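Local coordinates for protein acetyl-CoA acetyltransferase A (Ascaris suum, PDB 6BJA) that probably transfers an acetyl group to the carbon of an acyl-CoA, as a thiolase of the acetyl-CoA C-acetyltransferase type, and binds coenzyme A, at residues Q179-A184 with A250-T255; I322-S327 with G349-G354; E123-A128 with S254-G259. All coordinates share one frame; numbering follows the deposited sequence.

Contact 1: residues Q179-A184 with A250-T255; sequences QLDAYA and AANAST. With COA (coenzyme A), chain C.
Asn252 ND2 is gripped by two acceptors: it gives one hydrogen bond to Asp181 OD1 at 2.9 Å and another to Thr247 O. This joins one side of helix 177-197 to the coenzyme A-binding loop of the thiolase, which runs through 250-255 just before strand 257-267. With chi1 of Asn252 near 60°, CG stands between the backbone N and the carbonyl carbon, and from there the amide reaches the helix. Asp181 OD1 is met on its syn side, but well above the carboxylate plane; carboxylate and amide are turned 37° against each other. Neither group depends on this bond alone, because Asp181 OD2 forms a salt bridge with Arg177 NE and Asn252 OD1 accepts from Thr249 N. Each flat group is thereby held at two atoms: the carboxylate at OD1 and OD2, the amide at ND2 and OD1. Next to the amide nitrogen, Leu180 CB packs at 3.6 Å on Asn252 ND2. One turn further along, the methyl of Ala184 packs against the loop backbone, 3.8 Å from Asn252 CA. It also lies 3.7 Å from Ala251 O, a buried carbonyl with no polar partner in the model. The other flank of the loop serves the ligand. Ser254 O accepts from N4P of the pantetheine arm at 3.1 Å, and Ala251 CB sits over a face of the adenine, 3.7 Å from its C6A atom.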
loop_
_atom_site.group_PDB
_atom_site.type_symbol
_atom_site.label_atom_id
_atom_site.label_comp_id
_atom_site.label_asym_id
_atom_site.label_seq_id
_atom_site.Cartn_x
_atom_site.Cartn_y
_atom_site.Cartn_z
ATOM N N GLN A 179 13.651 -39.964 -6.435
ATOM C CA GLN A 179 13.799 -39.688 -7.868
ATOM C C GLN A 179 13.763 -38.200 -8.177
ATOM O O GLN A 179 14.550 -37.736 -9.005
ATOM C CB GLN A 179 12.722 -40.373 -8.684
ATOM C CG GLN A 179 12.811 -41.902 -8.686
ATOM C CD GLN A 179 11.544 -42.512 -9.164
ATOM O OE1 GLN A 179 10.532 -42.466 -8.465
ATOM N NE2 GLN A 179 11.562 -43.066 -10.375
ATOM N N LEU A 180 12.857 -37.463 -7.535
ATOM C CA LEU A 180 12.759 -36.018 -7.807
ATOM C C LEU A 180 14.059 -35.315 -7.402
ATOM O O LEU A 180 14.585 -34.455 -8.131
ATOM C CB LEU A 180 11.559 -35.385 -7.069
ATOM C CG LEU A 180 10.233 -35.349 -7.827
ATOM C CD1 LEU A 180 9.848 -36.686 -8.384
ATOM C CD2 LEU A 180 9.152 -34.813 -6.890
ATOM N N ASP A 181 14.600 -35.685 -6.244
ATOM C CA ASP A 181 15.831 -35.061 -5.753
ATOM C C ASP A 181 17.030 -35.459 -6.615
ATOM O O ASP A 181 17.861 -34.606 -6.943
ATOM C CB ASP A 181 16.099 -35.445 -4.288
ATOM C CG ASP A 181 15.248 -34.658 -3.306
ATOM O OD1 ASP A 181 14.553 -33.687 -3.732
ATOM O OD2 ASP A 181 15.299 -35.003 -2.102
ATOM N N ALA A 182 17.122 -36.734 -7.001
ATOM C CA ALA A 182 18.224 -37.163 -7.851
ATOM C C ALA A 182 18.163 -36.446 -9.200
ATOM O O ALA A 182 19.187 -36.057 -9.736
ATOM C CB ALA A 182 18.213 -38.671 -8.043
ATOM N N TYR A 183 16.962 -36.267 -9.732
ATOM C CA TYR A 183 16.781 -35.551 -10.987
ATOM C C TYR A 183 17.263 -34.116 -10.863
ATOM O O TYR A 183 17.952 -33.603 -11.752
ATOM C CB TYR A 183 15.301 -35.587 -11.408
ATOM C CG TYR A 183 15.095 -34.931 -12.749
ATOM C CD1 TYR A 183 14.962 -33.553 -12.851
ATOM C CD2 TYR A 183 15.066 -35.678 -13.919
ATOM C CE1 TYR A 183 14.819 -32.946 -14.084
ATOM C CE2 TYR A 183 14.914 -35.071 -15.164
ATOM C CZ TYR A 183 14.804 -33.709 -15.234
ATOM O OH TYR A 183 14.665 -33.122 -16.480
ATOM N N ALA A 184 16.908 -33.462 -9.765
ATOM C CA ALA A 184 17.278 -32.081 -9.551
ATOM C C ALA A 184 18.778 -31.951 -9.460
ATOM O O ALA A 184 19.387 -31.106 -10.121
ATOM C CB ALA A 184 16.614 -31.529 -8.276
ATOM N N ALA A 250 11.670 -26.877 -2.420
ATOM C CA ALA A 250 12.332 -25.741 -3.063
ATOM C C ALA A 250 13.482 -26.204 -3.941
ATOM O O ALA A 250 13.772 -25.563 -4.947
ATOM C CB ALA A 250 12.825 -24.742 -2.029
ATOM N N ALA A 251 14.136 -27.313 -3.583
ATOM C CA ALA A 251 15.300 -27.767 -4.317
ATOM C C ALA A 251 14.935 -28.515 -5.597
ATOM O O ALA A 251 15.682 -28.439 -6.564
ATOM C CB ALA A 251 16.185 -28.664 -3.424
ATOM N N ASN A 252 13.802 -29.220 -5.634
ATOM C CA ASN A 252 13.494 -29.993 -6.843
ATOM C C ASN A 252 12.400 -29.311 -7.659
ATOM O O ASN A 252 11.868 -29.893 -8.599
ATOM C CB ASN A 252 13.154 -31.467 -6.516
ATOM C CG ASN A 252 11.965 -31.639 -5.607
ATOM O OD1 ASN A 252 10.981 -30.938 -5.733
ATOM N ND2 ASN A 252 12.029 -32.652 -4.710
ATOM N N ALA A 253 12.093 -28.060 -7.297
ATOM C CA ALA A 253 11.218 -27.199 -8.112
ATOM C C ALA A 253 12.062 -26.118 -8.723
ATOM O O ALA A 253 13.057 -25.742 -8.145
ATOM C CB ALA A 253 10.136 -26.572 -7.289
ATOM N N SER A 254 11.631 -25.583 -9.850
ATOM C CA SER A 254 12.318 -24.423 -10.392
ATOM C C SER A 254 12.107 -23.211 -9.489
ATOM O O SER A 254 11.244 -23.181 -8.617
ATOM C CB SER A 254 11.868 -24.108 -11.822
ATOM O OG SER A 254 10.510 -23.758 -11.876
ATOM N N THR A 255 12.966 -22.222 -9.711
ATOM C CA THR A 255 13.032 -21.011 -8.915
ATOM C C THR A 255 12.402 -19.858 -9.695
ATOM O O THR A 255 11.978 -20.039 -10.832
ATOM C CB THR A 255 14.506 -20.672 -8.588
ATOM O OG1 THR A 255 15.280 -20.763 -9.788
ATOM C CG2 THR A 255 15.060 -21.660 -7.580
HETATM N N1A COA C . 19.659 -26.857 -2.710
HETATM C C2A COA C . 19.604 -26.923 -1.367
HETATM N N3A COA C . 18.752 -26.204 -0.622
HETATM C C4A COA C . 17.874 -25.355 -1.193
HETATM C C5A COA C . 17.858 -25.228 -2.653
HETATM C C6A COA C . 18.827 -26.052 -3.409
HETATM N N6A COA C . 18.887 -26.011 -4.756
HETATM N N7A COA C . 16.899 -24.324 -2.942
HETATM C C8A COA C . 16.353 -23.913 -1.766
HETATM N N9A COA C . 16.940 -24.541 -0.718
HETATM C C1B COA C . 16.661 -24.378 0.734
HETATM C C2B COA C . 17.121 -23.000 1.181
HETATM O O2B COA C . 18.410 -23.045 1.798
HETATM C C3B COA C . 16.081 -22.524 2.172
HETATM O O3B COA C . 16.687 -22.466 3.470
HETATM P P3B COA C . 16.297 -23.326 4.768
HETATM O O7A COA C . 16.211 -24.781 4.373
HETATM O O8A COA C . 17.391 -23.145 5.796
HETATM O O9A COA C . 14.973 -22.854 5.315
HETATM C C4B COA C . 14.882 -23.455 1.968
HETATM O O4B COA C . 15.270 -24.486 1.055
HETATM C C5B COA C . 13.743 -22.689 1.323
HETATM O O5B COA C . 14.210 -22.310 0.031
HETATM P P1A COA C . 14.258 -20.785 -0.494
HETATM O O1A COA C . 14.927 -19.854 0.488
HETATM O O2A COA C . 14.958 -20.712 -1.834
HETATM O O3A COA C . 12.748 -20.303 -0.651
HETATM P P2A COA C . 12.428 -18.730 -0.673
HETATM O O4A COA C . 12.720 -18.119 0.681
HETATM O O5A COA C . 13.202 -18.028 -1.770
HETATM O O6A COA C . 10.862 -18.681 -0.992
HETATM C CBP COA C . 9.722 -18.524 -3.055
HETATM C CCP COA C . 10.388 -19.469 -2.078
HETATM C CDP COA C . 8.591 -17.841 -2.320
HETATM C CEP COA C . 10.670 -17.408 -3.504
HETATM C CAP COA C . 9.081 -19.330 -4.199
HETATM O OAP COA C . 8.248 -18.437 -4.954
HETATM C C9P COA C . 10.081 -20.019 -5.105
HETATM O O9P COA C . 11.264 -19.714 -5.104
HETATM N N8P COA C . 9.665 -20.981 -5.932
HETATM C C7P COA C . 8.304 -21.466 -6.039
HETATM C C6P COA C . 8.291 -22.786 -6.798
HETATM C C5P COA C . 7.612 -22.561 -8.121
HETATM O O5P COA C . 6.418 -22.812 -8.268
HETATM N N4P COA C . 8.373 -22.046 -9.076
HETATM C C3P COA C . 7.800 -21.694 -10.363
HETATM C C2P COA C . 7.971 -22.742 -11.436
HETATM S S1P COA C . 6.417 -22.969 -12.322
#

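Contact 2: residues I322-S327 with G349-G354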
loop_
_atom_site.group_PDB
_atom_site.type_symbol
_atom_site.label_atom_id
_atom_site.label_comp_id
_atom_site.label_asym_id
_atom_site.label_seq_id
_atom_site.Cartn_x
_atom_site.Cartn_y
_atom_site.Cartn_z
ATOM N N ILE A 322 12.912 -30.307 -22.411
ATOM C CA ILE A 322 11.621 -30.266 -21.707
ATOM C C ILE A 322 11.779 -29.280 -20.576
ATOM O O ILE A 322 12.633 -29.434 -19.719
ATOM C CB ILE A 322 11.151 -31.665 -21.160
ATOM C CG1 ILE A 322 9.894 -31.533 -20.303
ATOM C CG2 ILE A 322 12.237 -32.353 -20.334
ATOM C CD1 ILE A 322 8.694 -31.037 -21.056
ATOM N N ASN A 323 10.998 -28.203 -20.590
ATOM C CA ASN A 323 11.225 -27.191 -19.579
ATOM C C ASN A 323 10.912 -27.756 -18.202
ATOM O O ASN A 323 9.841 -28.338 -17.979
ATOM C CB ASN A 323 10.404 -25.924 -19.838
ATOM C CG ASN A 323 10.799 -24.786 -18.905
ATOM O OD1 ASN A 323 9.967 -24.226 -18.178
ATOM N ND2 ASN A 323 12.060 -24.454 -18.911
ATOM N N GLU A 324 11.848 -27.562 -17.282
ATOM C CA GLU A 324 11.762 -28.176 -15.948
ATOM C C GLU A 324 11.044 -27.270 -14.966
ATOM O O GLU A 324 11.670 -26.725 -14.057
ATOM C CB GLU A 324 13.154 -28.510 -15.399
ATOM C CG GLU A 324 13.935 -29.418 -16.286
ATOM C CD GLU A 324 15.319 -29.734 -15.746
ATOM O OE1 GLU A 324 15.821 -29.024 -14.835
ATOM O OE2 GLU A 324 15.914 -30.674 -16.295
ATOM N N ALA A 325 9.732 -27.120 -15.127
ATOM C CA ALA A 325 8.969 -26.380 -14.147
ATOM C C ALA A 325 9.234 -26.990 -12.779
ATOM O O ALA A 325 9.443 -26.282 -11.797
ATOM C CB ALA A 325 7.503 -26.404 -14.487
ATOM N N PHE A 326 9.254 -28.325 -12.759
ATOM C CA PHE A 326 9.565 -29.121 -11.578
ATOM C C PHE A 326 10.381 -30.310 -12.051
ATOM O O PHE A 326 10.339 -30.640 -13.225
ATOM C CB PHE A 326 8.286 -29.600 -10.875
ATOM C CG PHE A 326 7.394 -28.477 -10.469
ATOM C CD1 PHE A 326 7.551 -27.878 -9.241
ATOM C CD2 PHE A 326 6.450 -27.974 -11.347
ATOM C CE1 PHE A 326 6.769 -26.810 -8.867
ATOM C CE2 PHE A 326 5.663 -26.899 -10.994
ATOM C CZ PHE A 326 5.823 -26.310 -9.758
ATOM N N SER A 327 11.079 -30.989 -11.142
ATOM C CA SER A 327 11.765 -32.207 -11.526
ATOM C C SER A 327 10.783 -33.223 -12.116
ATOM O O SER A 327 11.104 -33.956 -13.056
ATOM C CB SER A 327 12.479 -32.818 -10.323
ATOM O OG SER A 327 13.620 -32.050 -9.988
ATOM N N GLY A 349 18.550 -28.060 -17.023
ATOM C CA GLY A 349 17.259 -27.440 -17.267
ATOM C C GLY A 349 16.908 -26.458 -16.181
ATOM O O GLY A 349 17.713 -26.143 -15.307
ATOM N N ALA A 350 15.676 -25.955 -16.246
ATOM C CA ALA A 350 15.277 -24.849 -15.397
ATOM C C ALA A 350 15.377 -25.080 -13.886
ATOM O O ALA A 350 15.443 -24.117 -13.128
ATOM C CB ALA A 350 13.852 -24.448 -15.753
ATOM N N VAL A 351 15.397 -26.325 -13.424
ATOM C CA VAL A 351 15.564 -26.536 -11.997
ATOM C C VAL A 351 16.938 -26.022 -11.536
ATOM O O VAL A 351 17.081 -25.533 -10.414
ATOM C CB VAL A 351 15.374 -28.016 -11.643
ATOM C CG1 VAL A 351 15.885 -28.334 -10.248
ATOM C CG2 VAL A 351 13.898 -28.340 -11.714
ATOM N N ALA A 352 17.924 -26.098 -12.427
ATOM C CA ALA A 352 19.260 -25.599 -12.157
ATOM C C ALA A 352 19.514 -24.233 -12.779
ATOM O O ALA A 352 20.320 -23.466 -12.268
ATOM C CB ALA A 352 20.298 -26.583 -12.671
ATOM N N LEU A 353 18.878 -23.944 -13.914
ATOM C CA LEU A 353 19.213 -22.718 -14.669
ATOM C C LEU A 353 18.275 -21.553 -14.337
ATOM O O LEU A 353 18.635 -20.407 -14.586
ATOM C CB LEU A 353 19.160 -22.975 -16.177
ATOM C CG LEU A 353 20.129 -24.023 -16.729
ATOM C CD1 LEU A 353 19.909 -24.319 -18.209
ATOM C CD2 LEU A 353 21.550 -23.564 -16.524
ATOM N N GLY A 354 17.109 -21.846 -13.784
ATOM C CA GLY A 354 16.136 -20.806 -13.461
ATOM C C GLY A 354 15.020 -20.738 -14.478
ATOM O O GLY A 354 15.136 -21.267 -15.576
HETATM O O HOH W 1 14.272 -26.157 -18.648
#
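The carboxylate of Glu324 lies with one face on Gly349: the glycine CA stands almost straight above Glu324 CD, at 3.4 Å. A glycine here, with no side chain, lets the acid settle directly onto the backbone. At the carboxylate edge, Glu324 OE1 takes the N-H of Val351 through its anti lone pair, at 3.1 Å and 154°; it also accepts from Ser187 OG. Tyr183 OH meets Glu324 OE2 from the side of the plane away from Gly349, while Asn345 ND2 also bonds to OE2. Four bonds thus fix the rotation of this buried group. The chain is extended beyond CG (chi2 179°), which carries the acid across to the first turn of helix 350-353, where the helix end would probably stabilise a negative charge. Gly349 is the N-cap of that turn, and its carbonyl accepts from Ala352 N and Leu353 N on opposite faces of its plane.

The second flat group, the amide of Asn323, is met obliquely at its nitrogen end by the methyl of Ala350, with Ala350 CB 3.6 Å from Asn323 ND2. A water bridges the segments beside it, accepting from Ala350 N at 2.8 Å, from Glu324 N at 3.1 Å and, weakly, from Asn323 ND2. Further along, Val351 CG2 packs 3.6 Å from Glu324 O and 3.9 Å from Ser327 N. Phe326 turns its ring the other way, onto the coenzyme A.

The loop bends at Glu324 in an inverse gamma turn, closed by a weak bond from Ala325 N to Asn323 O. Asn323 to Phe326 form the NEAF motif of thiolases, one of the loops that line the active site, and here it is anchored to the turn leading into the Gly-His-Pro motif with His355, the predicted proton acceptor.

Contact 3: residues E123-A128 with S254-G259; sequences ESMSNA and STINDG. With COA (coenzyme A), chain C.
Asp258 places its CG opposite the carbonyl carbon, beside the backbone N (chi1 -57°), and Ser126 turns OG the same way (chi1 -68°); together these rotations bring the hydroxyl to the syn side of the carboxylate across the strand ends. The aspartate then holds the short 3-10 turn 125-127 with both oxygens. Asp258 OD1 uses its syn lone pair to accept from Ser126 N at 2.9 Å in a nearly straight bond (170°). Asp258 OD2 takes the hydroxyl of Ser126 at 2.5 Å, a very short bond, reached slightly above the carboxylate plane. Ser126 OG in turn receives Arg25 N.

Met125 crosses the segment 254-259 at an angle. Its side chain is bent at the sulfur, so that SD meets the N-H of Asn257 in a weak hydrogen bond at 3.5 Å and the terminal methyl swings onto Ile256, with Met125 CE 3.7 Å from Ile256 CG2. Met125 CG rests 3.2 Å from Asn257 O, a buried carbonyl with no polar partner in the model. Before the turn, Glu123 and Gly259 form an antiparallel hydrogen-bonded pair: Glu123 N to Gly259 O and Gly259 N to Glu123 O are both 3.0 Å. Asp258 CA adds a C-H...O contact to Glu123 O at 3.3 Å. Both oxygens of the Glu123 carboxylate are engaged by backbone N-H groups, OE1 by Val63 and Gly358, OE2 by Leu64.

This is sheet pairing of the thiolase fold at the point where two strands part. Strand 257-267 runs between 116-124 and 11-23 in the mixed sheet; Leu148 of helix 147-153 packs on Met125 and Ile256, and Leu357 of helix 357-371 on Glu123 and Met125.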
loop_
_atom_site.group_PDB
_atom_site.type_symbol
_atom_site.label_atom_id
_atom_site.label_comp_id
_atom_site.label_asym_id
_atom_site.label_seq_id
_atom_site.Cartn_x
_atom_site.Cartn_y
_atom_site.Cartn_z
ATOM N N GLU A 123 11.309 -11.726 -18.941
ATOM C CA GLU A 123 10.627 -11.688 -17.669
ATOM C C GLU A 123 11.556 -11.171 -16.603
ATOM O O GLU A 123 12.693 -11.642 -16.475
ATOM C CB GLU A 123 10.105 -13.077 -17.282
ATOM C CG GLU A 123 9.019 -13.027 -16.218
ATOM C CD GLU A 123 7.649 -12.667 -16.797
ATOM O OE1 GLU A 123 7.212 -13.378 -17.733
ATOM O OE2 GLU A 123 7.005 -11.710 -16.303
ATOM N N SER A 124 11.082 -10.177 -15.856
ATOM C CA SER A 124 11.788 -9.693 -14.683
ATOM C C SER A 124 10.917 -9.966 -13.476
ATOM O O SER A 124 10.104 -9.127 -13.069
ATOM C CB SER A 124 12.090 -8.210 -14.779
ATOM O OG SER A 124 12.795 -7.763 -13.632
ATOM N N MET A 125 11.085 -11.138 -12.894
ATOM C CA MET A 125 10.266 -11.484 -11.760
ATOM C C MET A 125 10.680 -10.665 -10.537
ATOM O O MET A 125 9.866 -10.401 -9.648
ATOM C CB MET A 125 10.328 -12.987 -11.526
ATOM C CG MET A 125 9.833 -13.752 -12.741
ATOM S SD MET A 125 9.827 -15.560 -12.651
ATOM C CE MET A 125 8.356 -15.905 -11.645
ATOM N N SER A 126 11.925 -10.186 -10.536
ATOM C CA SER A 126 12.398 -9.286 -9.495
ATOM C C SER A 126 11.572 -8.020 -9.363
ATOM O O SER A 126 11.534 -7.417 -8.299
ATOM C CB SER A 126 13.839 -8.878 -9.770
ATOM O OG SER A 126 14.719 -9.987 -9.632
ATOM N N ASN A 127 10.976 -7.577 -10.465
ATOM C CA ASN A 127 10.253 -6.314 -10.470
ATOM C C ASN A 127 8.735 -6.455 -10.512
ATOM O O ASN A 127 8.018 -5.460 -10.667
ATOM C CB ASN A 127 10.737 -5.481 -11.643
ATOM C CG ASN A 127 12.085 -4.893 -11.366
ATOM O OD1 ASN A 127 12.215 -4.041 -10.493
ATOM N ND2 ASN A 127 13.102 -5.361 -12.076
ATOM N N ALA A 128 8.230 -7.669 -10.339
ATOM C CA ALA A 128 6.789 -7.873 -10.215
ATOM C C ALA A 128 6.301 -7.208 -8.929
ATOM O O ALA A 128 6.868 -7.434 -7.854
ATOM C CB ALA A 128 6.485 -9.346 -10.207
ATOM N N SER A 254 11.631 -25.583 -9.850
ATOM C CA SER A 254 12.318 -24.423 -10.392
ATOM C C SER A 254 12.107 -23.211 -9.489
ATOM O O SER A 254 11.244 -23.181 -8.617
ATOM C CB SER A 254 11.868 -24.108 -11.822
ATOM O OG SER A 254 10.510 -23.758 -11.876
ATOM N N THR A 255 12.966 -22.222 -9.711
ATOM C CA THR A 255 13.032 -21.011 -8.915
ATOM C C THR A 255 12.402 -19.858 -9.695
ATOM O O THR A 255 11.978 -20.039 -10.832
ATOM C CB THR A 255 14.506 -20.672 -8.588
ATOM O OG1 THR A 255 15.280 -20.763 -9.788
ATOM C CG2 THR A 255 15.060 -21.660 -7.580
ATOM N N ILE A 256 12.331 -18.692 -9.068
ATOM C CA ILE A 256 11.903 -17.480 -9.778
ATOM C C ILE A 256 13.151 -16.674 -10.180
ATOM O O ILE A 256 14.161 -16.631 -9.462
ATOM C CB ILE A 256 10.895 -16.647 -8.955
ATOM C CG1 ILE A 256 11.480 -16.051 -7.691
ATOM C CG2 ILE A 256 9.666 -17.522 -8.592
ATOM C CD1 ILE A 256 10.459 -15.151 -6.942
ATOM N N ASN A 257 13.096 -16.099 -11.381
ATOM C CA ASN A 257 14.290 -15.620 -12.055
ATOM C C ASN A 257 14.021 -14.494 -13.041
ATOM O O ASN A 257 12.870 -14.255 -13.437
ATOM C CB ASN A 257 14.958 -16.778 -12.800
ATOM C CG ASN A 257 15.448 -17.866 -11.863
ATOM O OD1 ASN A 257 14.733 -18.831 -11.573
ATOM N ND2 ASN A 257 16.672 -17.708 -11.368
ATOM N N ASP A 258 15.110 -13.826 -13.442
ATOM C CA ASP A 258 15.097 -12.777 -14.457
ATOM C C ASP A 258 15.891 -13.226 -15.696
ATOM O O ASP A 258 16.975 -13.790 -15.560
ATOM C CB ASP A 258 15.735 -11.469 -13.944
ATOM C CG ASP A 258 15.075 -10.914 -12.690
ATOM O OD1 ASP A 258 13.889 -11.188 -12.461
ATOM O OD2 ASP A 258 15.764 -10.164 -11.947
ATOM N N GLY A 259 15.368 -12.960 -16.891
ATOM C CA GLY A 259 16.072 -13.297 -18.113
ATOM C C GLY A 259 15.260 -13.080 -19.366
ATOM O O GLY A 259 14.053 -12.838 -19.291
HETATM N N1A COA C . 19.659 -26.857 -2.710
HETATM C C2A COA C . 19.604 -26.923 -1.367
HETATM N N3A COA C . 18.752 -26.204 -0.622
HETATM C C4A COA C . 17.874 -25.355 -1.193
HETATM C C5A COA C . 17.858 -25.228 -2.653
HETATM C C6A COA C . 18.827 -26.052 -3.409
HETATM N N6A COA C . 18.887 -26.011 -4.756
HETATM N N7A COA C . 16.899 -24.324 -2.942
HETATM C C8A COA C . 16.353 -23.913 -1.766
HETATM N N9A COA C . 16.940 -24.541 -0.718
HETATM C C1B COA C . 16.661 -24.378 0.734
HETATM C C2B COA C . 17.121 -23.000 1.181
HETATM O O2B COA C . 18.410 -23.045 1.798
HETATM C C3B COA C . 16.081 -22.524 2.172
HETATM O O3B COA C . 16.687 -22.466 3.470
HETATM P P3B COA C . 16.297 -23.326 4.768
HETATM O O7A COA C . 16.211 -24.781 4.373
HETATM O O8A COA C . 17.391 -23.145 5.796
HETATM O O9A COA C . 14.973 -22.854 5.315
HETATM C C4B COA C . 14.882 -23.455 1.968
HETATM O O4B COA C . 15.270 -24.486 1.055
HETATM C C5B COA C . 13.743 -22.689 1.323
HETATM O O5B COA C . 14.210 -22.310 0.031
HETATM P P1A COA C . 14.258 -20.785 -0.494
HETATM O O1A COA C . 14.927 -19.854 0.488
HETATM O O2A COA C . 14.958 -20.712 -1.834
HETATM O O3A COA C . 12.748 -20.303 -0.651
HETATM P P2A COA C . 12.428 -18.730 -0.673
HETATM O O4A COA C . 12.720 -18.119 0.681
HETATM O O5A COA C . 13.202 -18.028 -1.770
HETATM O O6A COA C . 10.862 -18.681 -0.992
HETATM C CBP COA C . 9.722 -18.524 -3.055
HETATM C CCP COA C . 10.388 -19.469 -2.078
HETATM C CDP COA C . 8.591 -17.841 -2.320
HETATM C CEP COA C . 10.670 -17.408 -3.504
HETATM C CAP COA C . 9.081 -19.330 -4.199
HETATM O OAP COA C . 8.248 -18.437 -4.954
HETATM C C9P COA C . 10.081 -20.019 -5.105
HETATM O O9P COA C . 11.264 -19.714 -5.104
HETATM N N8P COA C . 9.665 -20.981 -5.932
HETATM C C7P COA C . 8.304 -21.466 -6.039
HETATM C C6P COA C . 8.291 -22.786 -6.798
HETATM C C5P COA C . 7.612 -22.561 -8.121
HETATM O O5P COA C . 6.418 -22.812 -8.268
HETATM N N4P COA C . 8.373 -22.046 -9.076
HETATM C C3P COA C . 7.800 -21.694 -10.363
HETATM C C2P COA C . 7.971 -22.742 -11.436
HETATM S S1P COA C . 6.417 -22.969 -12.322
#

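Residues 250-259 run through contacts 1 and 3, which share Ser254 and Thr255 yet have centres about 18 Å apart, and contact 2 packs against them. Contact 2 lies nearer to both, with centres about 8 Å from contact 1 and about 14 Å from contact 3. Ser254 OG bonds to Ala325 O at 2.7 Å, tying the pantetheine-binding loop to the NEAF loop, and Tyr183 OH reaches Glu324 OE2 at 2.8 Å. Ser327 OG also bonds to Asn252 O. On the contact 3 side, Gly354 CA packs 3.1 Å from Asn257 OD1, which accepts from His355 N. Coenzyme A touches Ala251 and Ser254 of contact 1 and Phe326 of contact 2; His355, a predicted proton acceptor, follows Gly354.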